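Local coordinates for protein phosphoribosylformylglycinamidine synthase 2 (Thermus thermophilus, PDB 3VIU) that belongs to the PurM-like (AIR synthase related) family, folding as two similar halves in one chain, and holds ADP and a magnesium ion, at residues R73-A81 with I436-A444; I118-P129 with V154-E165. All coordinates share one frame; numbering follows the deposited sequence.

Contact 1: R73-A81 with I436-A444; sequences RVGEGWAVA and IKGTRLGVA
Val74 and Val443, like Gly75 and Leu441, face each other with CA atoms 7.8 Å apart, too wide for backbone pairing, and no hydrogen bond crosses between 73-81 and 436-444. Each segment is a hairpin end. Gly75 to Trp78 forms a type I' turn beside a classic beta bulge, in which Val74 and Gly75 both face Trp78; Ile436 to Thr439 forms a type II turn, leading into strand 441-448. Leu441 makes the closest side-chain approach: its CD1 lies 3.5 Å from Gly75 O and 3.7 Å from Glu76 CB, and also touches Trp78 CD1, while CD2 leans toward Val74 O. The Glu76 chain, extended beyond CG (chi2 -171°), runs alongside Leu441, the two chains pointing opposite ways, and brings OE2 within 3.7 Å of Thr439 CB. The indole of Trp78 carries Ile436 CG2 over one face, toward the rim, 4.2 Å from CE2, and meets Thr439 CG2 obliquely at NE1. Thr439 offers this methyl because its hydroxyl is turned back into its own turn: OG1 lies between the backbone N and the carbonyl carbon (chi1 82°), bonded to Ile436 O at 2.8 Å and accepting from Leu441 N in an ST turn. Deeper in, Val80 CG2 and Val443 CG2 touch at 4.1 Å. Arg182 makes a cation-pi contact with Trp78, and Leu180 of strand 172-182 packs on both Trp78 and Ile436. The two PurM-like N-terminal domains thus meet here through a small patch of mostly apolar side chains, whose packing alone joins the two segments, with the carboxylate of Glu76 at the exposed margin.

Contact 2: I118-P129 with V154-E165; sequences IALLDSLRFGPP and VPTVGGDLYFHE
Arg125 and Asp160 form a salt bridge on the sheet face they share with Tyr162. Bent at chi2 (-66°), the Arg125 chain turns its guanidinium back along the strand, where OD2 of Asp160 lies at its edge, the carboxylate plane turned 85° against it. The place of NH1 is uncertain; NH2 makes a weak bond to Asp160 OD2 at 2.9 Å and a firmer, straight one to Leu124 O at 2.8 Å. That oxygen also accepts from Tyr162 N, which comes from the opposite face of its carbonyl plane, and Tyr162 CB lies over one guanidinium face. The two strands run parallel, and backbone hydrogen bonds link them from Leu120 N-Pro155 O to His164 N-Phe126 O, with a shift of register around Gly158. On the other sheet face Leu161 CD1 rests 3.9 Å from Leu124 CB and also meets the ring of Phe126. Near the strand ends, Pro129 CB sits over the Phe163 ring, 3.8 Å from its centroid, in a CH-pi contact, with Gly127 O at the ring edge. Helix 132-152 joins the strands in a beta-alpha-beta unit and covers Leu124, Phe126 and Phe163, helix 95-112 packs on Leu120, and strand 172-182 pairs antiparallel with the other edge of strand 116-126.

Both contacts involve the six-stranded sheet of the first PurM-like N-terminal domain, but they use it differently. Contact 2 is local and buried, joining neighbouring strands of one beta-alpha-beta unit nearer the centre of the folded molecule; contact 1 is partly buried, farther from that centre, and brings together hairpins of two separate sheets over 350 residues apart in sequence. Backbone hydrogen bonds and an ion pair run through contact 2, whereas contact 1 relies on side-chain packing. Strand 172-182 ties them together: it pairs with both 78-86 and 116-126, and its Leu178 touches Val443 of contact 1 and Ile118 of contact 2.

Contact 1: R73-A81 with I436-A444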
loop_
_atom_site.group_PDB
_atom_site.type_symbol
_atom_site.label_atom_id
_atom_site.label_comp_id
_atom_site.label_asym_id
_atom_site.label_seq_id
_atom_site.Cartn_x
_atom_site.Cartn_y
_atom_site.Cartn_z
ATOM N N ARG A 73 8.856 13.224 8.359
ATOM C CA ARG A 73 9.126 14.637 8.123
ATOM C C ARG A 73 9.537 14.815 6.663
ATOM O O ARG A 73 10.321 14.020 6.143
ATOM C CB ARG A 73 10.260 15.094 9.045
ATOM C CG ARG A 73 10.642 16.546 8.908
ATOM C CD ARG A 73 10.809 17.151 10.279
ATOM N NE ARG A 73 11.951 16.609 10.998
ATOM C CZ ARG A 73 12.126 16.736 12.308
ATOM N NH1 ARG A 73 11.223 17.379 13.035
ATOM N NH2 ARG A 73 13.209 16.236 12.889
ATOM N N VAL A 74 9.011 15.843 5.999
ATOM C CA VAL A 74 9.364 16.077 4.604
ATOM C C VAL A 74 10.040 17.430 4.405
ATOM O O VAL A 74 10.489 17.751 3.302
ATOM C CB VAL A 74 8.134 15.966 3.669
ATOM C CG1 VAL A 74 7.453 14.612 3.863
ATOM C CG2 VAL A 74 7.163 17.093 3.935
ATOM N N GLY A 75 10.110 18.227 5.468
ATOM C CA GLY A 75 10.776 19.515 5.364
ATOM C C GLY A 75 9.937 20.778 5.364
ATOM O O GLY A 75 8.713 20.742 5.214
ATOM N N GLU A 76 10.622 21.908 5.529
ATOM C CA GLU A 76 9.995 23.217 5.564
ATOM C C GLU A 76 8.755 23.232 6.460
ATOM O O GLU A 76 7.789 23.956 6.213
ATOM C CB GLU A 76 9.663 23.675 4.140
ATOM C CG GLU A 76 10.914 23.791 3.264
ATOM C CD GLU A 76 10.668 24.443 1.905
ATOM O OE1 GLU A 76 11.589 24.389 1.056
ATOM O OE2 GLU A 76 9.573 25.015 1.682
ATOM N N GLY A 77 8.799 22.424 7.513
ATOM C CA GLY A 77 7.692 22.375 8.448
ATOM C C GLY A 77 6.587 21.396 8.111
ATOM O O GLY A 77 5.658 21.232 8.904
ATOM N N TRP A 78 6.665 20.746 6.952
ATOM C CA TRP A 78 5.630 19.789 6.576
ATOM C C TRP A 78 5.962 18.347 6.924
ATOM O O TRP A 78 7.126 17.960 7.009
ATOM C CB TRP A 78 5.337 19.855 5.086
ATOM C CG TRP A 78 4.901 21.174 4.616
ATOM C CD1 TRP A 78 5.689 22.167 4.128
ATOM C CD2 TRP A 78 3.557 21.652 4.546
ATOM N NE1 TRP A 78 4.920 23.237 3.748
ATOM C CE2 TRP A 78 3.604 22.946 3.995
ATOM C CE3 TRP A 78 2.314 21.111 4.896
ATOM C CZ2 TRP A 78 2.456 23.713 3.779
ATOM C CZ3 TRP A 78 1.171 21.873 4.683
ATOM C CH2 TRP A 78 1.252 23.160 4.128
ATOM N N ALA A 79 4.914 17.555 7.118
ATOM C CA ALA A 79 5.046 16.137 7.438
ATOM C C ALA A 79 4.062 15.380 6.553
ATOM O O ALA A 79 3.137 15.973 5.986
ATOM C CB ALA A 79 4.721 15.893 8.911
ATOM N N VAL A 80 4.264 14.075 6.424
ATOM C CA VAL A 80 3.382 13.255 5.614
ATOM C C VAL A 80 2.997 11.976 6.346
ATOM O O VAL A 80 3.855 11.238 6.836
ATOM C CB VAL A 80 4.035 12.891 4.258
ATOM C CG1 VAL A 80 3.239 11.804 3.558
ATOM C CG2 VAL A 80 4.096 14.118 3.376
ATOM N N ALA A 81 1.696 11.735 6.432
ATOM C CA ALA A 81 1.197 10.540 7.077
ATOM C C ALA A 81 0.767 9.597 5.968
ATOM O O ALA A 81 0.268 10.035 4.933
ATOM C CB ALA A 81 0.008 10.875 7.965
ATOM N N ILE A 436 3.709 20.282 -3.460
ATOM C CA ILE A 436 3.104 21.056 -2.396
ATOM C C ILE A 436 3.184 22.516 -2.822
ATOM O O ILE A 436 4.249 23.135 -2.755
ATOM C CB ILE A 436 3.849 20.877 -1.076
ATOM C CG1 ILE A 436 3.786 19.415 -0.644
ATOM C CG2 ILE A 436 3.235 21.770 -0.015
ATOM C CD1 ILE A 436 4.633 19.108 0.557
ATOM N N LYS A 437 2.049 23.050 -3.271
ATOM C CA LYS A 437 1.962 24.428 -3.737
ATOM C C LYS A 437 2.478 25.419 -2.711
ATOM O O LYS A 437 2.273 25.249 -1.513
ATOM C CB LYS A 437 0.515 24.777 -4.098
ATOM C CG LYS A 437 -0.069 23.966 -5.239
ATOM C CD LYS A 437 -1.489 24.421 -5.522
ATOM C CE LYS A 437 -2.182 23.510 -6.513
ATOM N NZ LYS A 437 -1.466 23.482 -7.816
ATOM N N GLY A 438 3.145 26.460 -3.196
ATOM C CA GLY A 438 3.686 27.469 -2.308
ATOM C C GLY A 438 5.087 27.115 -1.844
ATOM O O GLY A 438 5.750 27.929 -1.199
ATOM N N THR A 439 5.538 25.902 -2.168
ATOM C CA THR A 439 6.872 25.453 -1.786
ATOM C C THR A 439 7.576 24.822 -2.974
ATOM O O THR A 439 7.017 24.716 -4.065
ATOM C CB THR A 439 6.835 24.379 -0.680
ATOM O OG1 THR A 439 6.582 23.092 -1.268
ATOM C CG2 THR A 439 5.755 24.699 0.345
ATOM N N ARG A 440 8.809 24.390 -2.744
ATOM C CA ARG A 440 9.596 23.738 -3.775
ATOM C C ARG A 440 9.568 22.244 -3.500
ATOM O O ARG A 440 10.222 21.461 -4.180
ATOM C CB ARG A 440 11.023 24.240 -3.714
ATOM C CG ARG A 440 11.121 25.750 -3.758
ATOM C CD ARG A 440 12.549 26.171 -3.556
ATOM N NE ARG A 440 13.418 25.486 -4.501
ATOM C CZ ARG A 440 14.740 25.505 -4.432
ATOM N NH1 ARG A 440 15.336 26.179 -3.453
ATOM N NH2 ARG A 440 15.460 24.858 -5.343
ATOM N N LEU A 441 8.790 21.861 -2.495
ATOM C CA LEU A 441 8.683 20.472 -2.089
ATOM C C LEU A 441 7.774 19.604 -2.943
ATOM O O LEU A 441 6.729 20.040 -3.434
ATOM C CB LEU A 441 8.222 20.393 -0.635
ATOM C CG LEU A 441 9.149 21.060 0.380
ATOM C CD1 LEU A 441 8.482 21.071 1.744
ATOM C CD2 LEU A 441 10.478 20.321 0.421
ATOM N N GLY A 442 8.200 18.356 -3.097
ATOM C CA GLY A 442 7.455 17.373 -3.851
ATOM C C GLY A 442 7.510 16.065 -3.087
ATOM O O GLY A 442 8.562 15.690 -2.562
ATOM N N VAL A 443 6.374 15.379 -3.005
ATOM C CA VAL A 443 6.285 14.102 -2.306
ATOM C C VAL A 443 6.079 12.994 -3.329
ATOM O O VAL A 443 5.140 13.054 -4.119
ATOM C CB VAL A 443 5.101 14.098 -1.335
ATOM C CG1 VAL A 443 5.065 12.796 -0.564
ATOM C CG2 VAL A 443 5.200 15.297 -0.399
ATOM N N ALA A 444 6.960 11.993 -3.320
ATOM C CA ALA A 444 6.864 10.878 -4.254
ATOM C C ALA A 444 6.367 9.618 -3.546
ATOM O O ALA A 444 6.702 9.373 -2.388
ATOM C CB ALA A 444 8.215 10.619 -4.900
#

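Contact 2: I118-P129 with V154-E165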
loop_
_atom_site.group_PDB
_atom_site.type_symbol
_atom_site.label_atom_id
_atom_site.label_comp_id
_atom_site.label_asym_id
_atom_site.label_seq_id
_atom_site.Cartn_x
_atom_site.Cartn_y
_atom_site.Cartn_z
ATOM N N ILE A 118 -4.008 13.604 0.467
ATOM C CA ILE A 118 -3.628 14.233 -0.790
ATOM C C ILE A 118 -3.525 13.218 -1.903
ATOM O O ILE A 118 -3.416 13.583 -3.076
ATOM C CB ILE A 118 -2.263 14.990 -0.689
ATOM C CG1 ILE A 118 -1.131 14.008 -0.359
ATOM C CG2 ILE A 118 -2.358 16.091 0.354
ATOM C CD1 ILE A 118 0.247 14.660 -0.215
ATOM N N ALA A 119 -3.557 11.940 -1.545
ATOM C CA ALA A 119 -3.466 10.914 -2.565
ATOM C C ALA A 119 -3.830 9.507 -2.106
ATOM O O ALA A 119 -3.686 9.155 -0.931
ATOM C CB ALA A 119 -2.071 10.914 -3.154
ATOM N N LEU A 120 -4.308 8.717 -3.065
ATOM C CA LEU A 120 -4.672 7.318 -2.855
ATOM C C LEU A 120 -3.956 6.470 -3.902
ATOM O O LEU A 120 -3.781 6.899 -5.039
ATOM C CB LEU A 120 -6.184 7.112 -2.999
ATOM C CG LEU A 120 -7.060 7.557 -1.824
ATOM C CD1 LEU A 120 -8.516 7.609 -2.247
ATOM C CD2 LEU A 120 -6.859 6.605 -0.660
ATOM N N LEU A 121 -3.510 5.287 -3.501
ATOM C CA LEU A 121 -2.862 4.359 -4.420
ATOM C C LEU A 121 -3.506 3.005 -4.159
ATOM O O LEU A 121 -3.705 2.622 -3.008
ATOM C CB LEU A 121 -1.347 4.276 -4.182
ATOM C CG LEU A 121 -0.476 5.504 -4.480
ATOM C CD1 LEU A 121 -0.543 6.476 -3.307
ATOM C CD2 LEU A 121 0.975 5.069 -4.714
ATOM N N ASP A 122 -3.853 2.291 -5.223
ATOM C CA ASP A 122 -4.483 0.988 -5.072
ATOM C C ASP A 122 -3.554 -0.157 -5.477
ATOM O O ASP A 122 -2.804 -0.051 -6.444
ATOM C CB ASP A 122 -5.773 0.932 -5.893
ATOM C CG ASP A 122 -5.557 1.310 -7.345
ATOM O OD1 ASP A 122 -5.123 2.454 -7.601
ATOM O OD2 ASP A 122 -5.820 0.469 -8.234
ATOM N N SER A 123 -3.602 -1.244 -4.719
ATOM C CA SER A 123 -2.781 -2.409 -5.000
ATOM C C SER A 123 -3.764 -3.555 -5.213
ATOM O O SER A 123 -4.377 -4.052 -4.260
ATOM C CB SER A 123 -1.855 -2.686 -3.815
ATOM O OG SER A 123 -0.692 -3.381 -4.231
ATOM N N LEU A 124 -3.912 -3.973 -6.468
ATOM C CA LEU A 124 -4.875 -5.013 -6.827
ATOM C C LEU A 124 -4.326 -6.317 -7.419
ATOM O O LEU A 124 -3.398 -6.323 -8.231
ATOM C CB LEU A 124 -5.904 -4.417 -7.795
ATOM C CG LEU A 124 -6.451 -3.034 -7.430
ATOM C CD1 LEU A 124 -7.416 -2.557 -8.500
ATOM C CD2 LEU A 124 -7.152 -3.098 -6.074
ATOM N N ARG A 125 -4.948 -7.418 -7.012
ATOM C CA ARG A 125 -4.583 -8.756 -7.459
ATOM C C ARG A 125 -5.844 -9.562 -7.758
ATOM O O ARG A 125 -6.675 -9.760 -6.882
ATOM C CB ARG A 125 -3.766 -9.470 -6.376
ATOM C CG ARG A 125 -2.457 -8.768 -6.023
ATOM C CD ARG A 125 -1.490 -8.791 -7.203
ATOM N NE ARG A 125 -0.187 -8.249 -6.846
ATOM C CZ ARG A 125 0.140 -6.963 -6.898
ATOM N NH1 ARG A 125 1.356 -6.593 -6.539
ATOM N NH2 ARG A 125 -0.731 -6.048 -7.322
ATOM N N PHE A 126 -5.974 -10.016 -9.003
ATOM C CA PHE A 126 -7.110 -10.823 -9.446
ATOM C C PHE A 126 -6.563 -11.998 -10.261
ATOM O O PHE A 126 -5.378 -12.018 -10.614
ATOM C CB PHE A 126 -8.036 -9.997 -10.342
ATOM C CG PHE A 126 -8.569 -8.764 -9.695
ATOM C CD1 PHE A 126 -9.384 -8.848 -8.576
ATOM C CD2 PHE A 126 -8.272 -7.509 -10.218
ATOM C CE1 PHE A 126 -9.905 -7.693 -7.980
ATOM C CE2 PHE A 126 -8.783 -6.351 -9.635
ATOM C CZ PHE A 126 -9.604 -6.442 -8.512
ATOM N N GLY A 127 -7.430 -12.964 -10.568
ATOM C CA GLY A 127 -7.017 -14.108 -11.357
ATOM C C GLY A 127 -6.732 -13.658 -12.777
ATOM O O GLY A 127 -6.756 -12.456 -13.035
ATOM N N PRO A 128 -6.465 -14.582 -13.721
ATOM C CA PRO A 128 -6.171 -14.259 -15.127
ATOM C C PRO A 128 -7.256 -13.380 -15.739
ATOM O O PRO A 128 -8.442 -13.630 -15.554
ATOM C CB PRO A 128 -6.085 -15.633 -15.783
ATOM C CG PRO A 128 -5.582 -16.491 -14.682
ATOM C CD PRO A 128 -6.423 -16.037 -13.511
ATOM N N PRO A 129 -6.857 -12.350 -16.502
ATOM C CA PRO A 129 -7.751 -11.385 -17.157
ATOM C C PRO A 129 -8.714 -11.895 -18.219
ATOM O O PRO A 129 -9.554 -11.133 -18.692
ATOM C CB PRO A 129 -6.781 -10.362 -17.725
ATOM C CG PRO A 129 -5.655 -11.230 -18.174
ATOM C CD PRO A 129 -5.474 -12.186 -16.994
ATOM N N VAL A 154 -10.368 13.218 -3.266
ATOM C CA VAL A 154 -8.996 12.749 -3.146
ATOM C C VAL A 154 -8.691 11.882 -4.357
ATOM O O VAL A 154 -9.347 10.868 -4.586
ATOM C CB VAL A 154 -8.790 11.930 -1.863
ATOM C CG1 VAL A 154 -7.354 11.441 -1.786
ATOM C CG2 VAL A 154 -9.121 12.788 -0.646
ATOM N N PRO A 155 -7.692 12.275 -5.155
ATOM C CA PRO A 155 -7.336 11.509 -6.345
ATOM C C PRO A 155 -6.569 10.240 -6.051
ATOM O O PRO A 155 -5.840 10.146 -5.062
ATOM C CB PRO A 155 -6.478 12.483 -7.131
ATOM C CG PRO A 155 -5.707 13.155 -6.034
ATOM C CD PRO A 155 -6.792 13.434 -4.996
ATOM N N THR A 156 -6.756 9.262 -6.921
ATOM C CA THR A 156 -6.025 8.019 -6.830
ATOM C C THR A 156 -4.944 8.289 -7.868
ATOM O O THR A 156 -5.215 8.311 -9.064
ATOM C CB THR A 156 -6.913 6.837 -7.224
ATOM O OG1 THR A 156 -7.874 6.625 -6.186
ATOM C CG2 THR A 156 -6.090 5.576 -7.404
ATOM N N VAL A 157 -3.726 8.532 -7.396
ATOM C CA VAL A 157 -2.609 8.881 -8.271
ATOM C C VAL A 157 -1.808 7.743 -8.891
ATOM O O VAL A 157 -0.901 7.979 -9.694
ATOM C CB VAL A 157 -1.622 9.785 -7.525
ATOM C CG1 VAL A 157 -2.329 11.055 -7.073
ATOM C CG2 VAL A 157 -1.035 9.033 -6.337
ATOM N N GLY A 158 -2.126 6.512 -8.520
ATOM C CA GLY A 158 -1.389 5.393 -9.067
ATOM C C GLY A 158 -1.628 4.145 -8.254
ATOM O O GLY A 158 -2.548 4.098 -7.429
ATOM N N GLY A 159 -0.800 3.133 -8.476
ATOM C CA GLY A 159 -0.961 1.894 -7.748
ATOM C C GLY A 159 -0.304 0.740 -8.466
ATOM O O GLY A 159 0.612 0.943 -9.257
ATOM N N ASP A 160 -0.796 -0.469 -8.218
ATOM C CA ASP A 160 -0.223 -1.671 -8.810
ATOM C C ASP A 160 -1.302 -2.711 -9.088
ATOM O O ASP A 160 -1.999 -3.145 -8.178
ATOM C CB ASP A 160 0.826 -2.227 -7.846
ATOM C CG ASP A 160 1.523 -3.450 -8.374
ATOM O OD1 ASP A 160 1.984 -3.435 -9.532
ATOM O OD2 ASP A 160 1.625 -4.428 -7.613
ATOM N N LEU A 161 -1.431 -3.099 -10.354
ATOM C CA LEU A 161 -2.424 -4.085 -10.786
ATOM C C LEU A 161 -1.749 -5.290 -11.429
ATOM O O LEU A 161 -0.895 -5.137 -12.302
ATOM C CB LEU A 161 -3.390 -3.451 -11.793
ATOM C CG LEU A 161 -4.310 -4.408 -12.564
ATOM C CD1 LEU A 161 -5.292 -5.114 -11.618
ATOM C CD2 LEU A 161 -5.052 -3.618 -13.631
ATOM N N TYR A 162 -2.125 -6.486 -10.992
ATOM C CA TYR A 162 -1.544 -7.700 -11.542
ATOM C C TYR A 162 -2.547 -8.845 -11.580
ATOM O O TYR A 162 -3.329 -9.035 -10.641
ATOM C CB TYR A 162 -0.312 -8.117 -10.741
ATOM C CG TYR A 162 0.592 -9.029 -11.535
ATOM C CD1 TYR A 162 0.380 -10.407 -11.567
ATOM C CD2 TYR A 162 1.588 -8.498 -12.354
ATOM C CE1 TYR A 162 1.128 -11.234 -12.406
ATOM C CE2 TYR A 162 2.338 -9.308 -13.196
ATOM C CZ TYR A 162 2.101 -10.675 -13.224
ATOM O OH TYR A 162 2.802 -11.464 -14.112
ATOM N N PHE A 163 -2.541 -9.596 -12.677
ATOM C CA PHE A 163 -3.454 -10.720 -12.817
ATOM C C PHE A 163 -2.657 -12.007 -12.648
ATOM O O PHE A 163 -1.597 -12.170 -13.259
ATOM C CB PHE A 163 -4.144 -10.689 -14.183
ATOM C CG PHE A 163 -4.963 -9.452 -14.424
ATOM C CD1 PHE A 163 -4.375 -8.300 -14.937
ATOM C CD2 PHE A 163 -6.330 -9.441 -14.149
ATOM C CE1 PHE A 163 -5.138 -7.153 -15.179
ATOM C CE2 PHE A 163 -7.105 -8.301 -14.384
ATOM C CZ PHE A 163 -6.509 -7.153 -14.903
ATOM N N HIS A 164 -3.165 -12.922 -11.823
ATOM C CA HIS A 164 -2.445 -14.160 -11.567
ATOM C C HIS A 164 -3.329 -15.312 -11.082
ATOM O O HIS A 164 -4.313 -15.120 -10.363
ATOM C CB HIS A 164 -1.321 -13.873 -10.553
ATOM C CG HIS A 164 -0.348 -14.997 -10.365
ATOM N ND1 HIS A 164 -0.639 -16.123 -9.623
ATOM C CD2 HIS A 164 0.929 -15.148 -10.791
ATOM C CE1 HIS A 164 0.419 -16.916 -9.597
ATOM N NE2 HIS A 164 1.385 -16.346 -10.297
ATOM N N GLU A 165 -2.936 -16.508 -11.498
ATOM C CA GLU A 165 -3.598 -17.767 -11.183
ATOM C C GLU A 165 -3.837 -17.966 -9.689
ATOM O O GLU A 165 -4.907 -18.421 -9.283
ATOM C CB GLU A 165 -2.745 -18.915 -11.761
ATOM C CG GLU A 165 -2.901 -20.290 -11.126
ATOM C CD GLU A 165 -2.067 -20.480 -9.867
ATOM O OE1 GLU A 165 -0.853 -20.185 -9.891
ATOM O OE2 GLU A 165 -2.630 -20.948 -8.849
#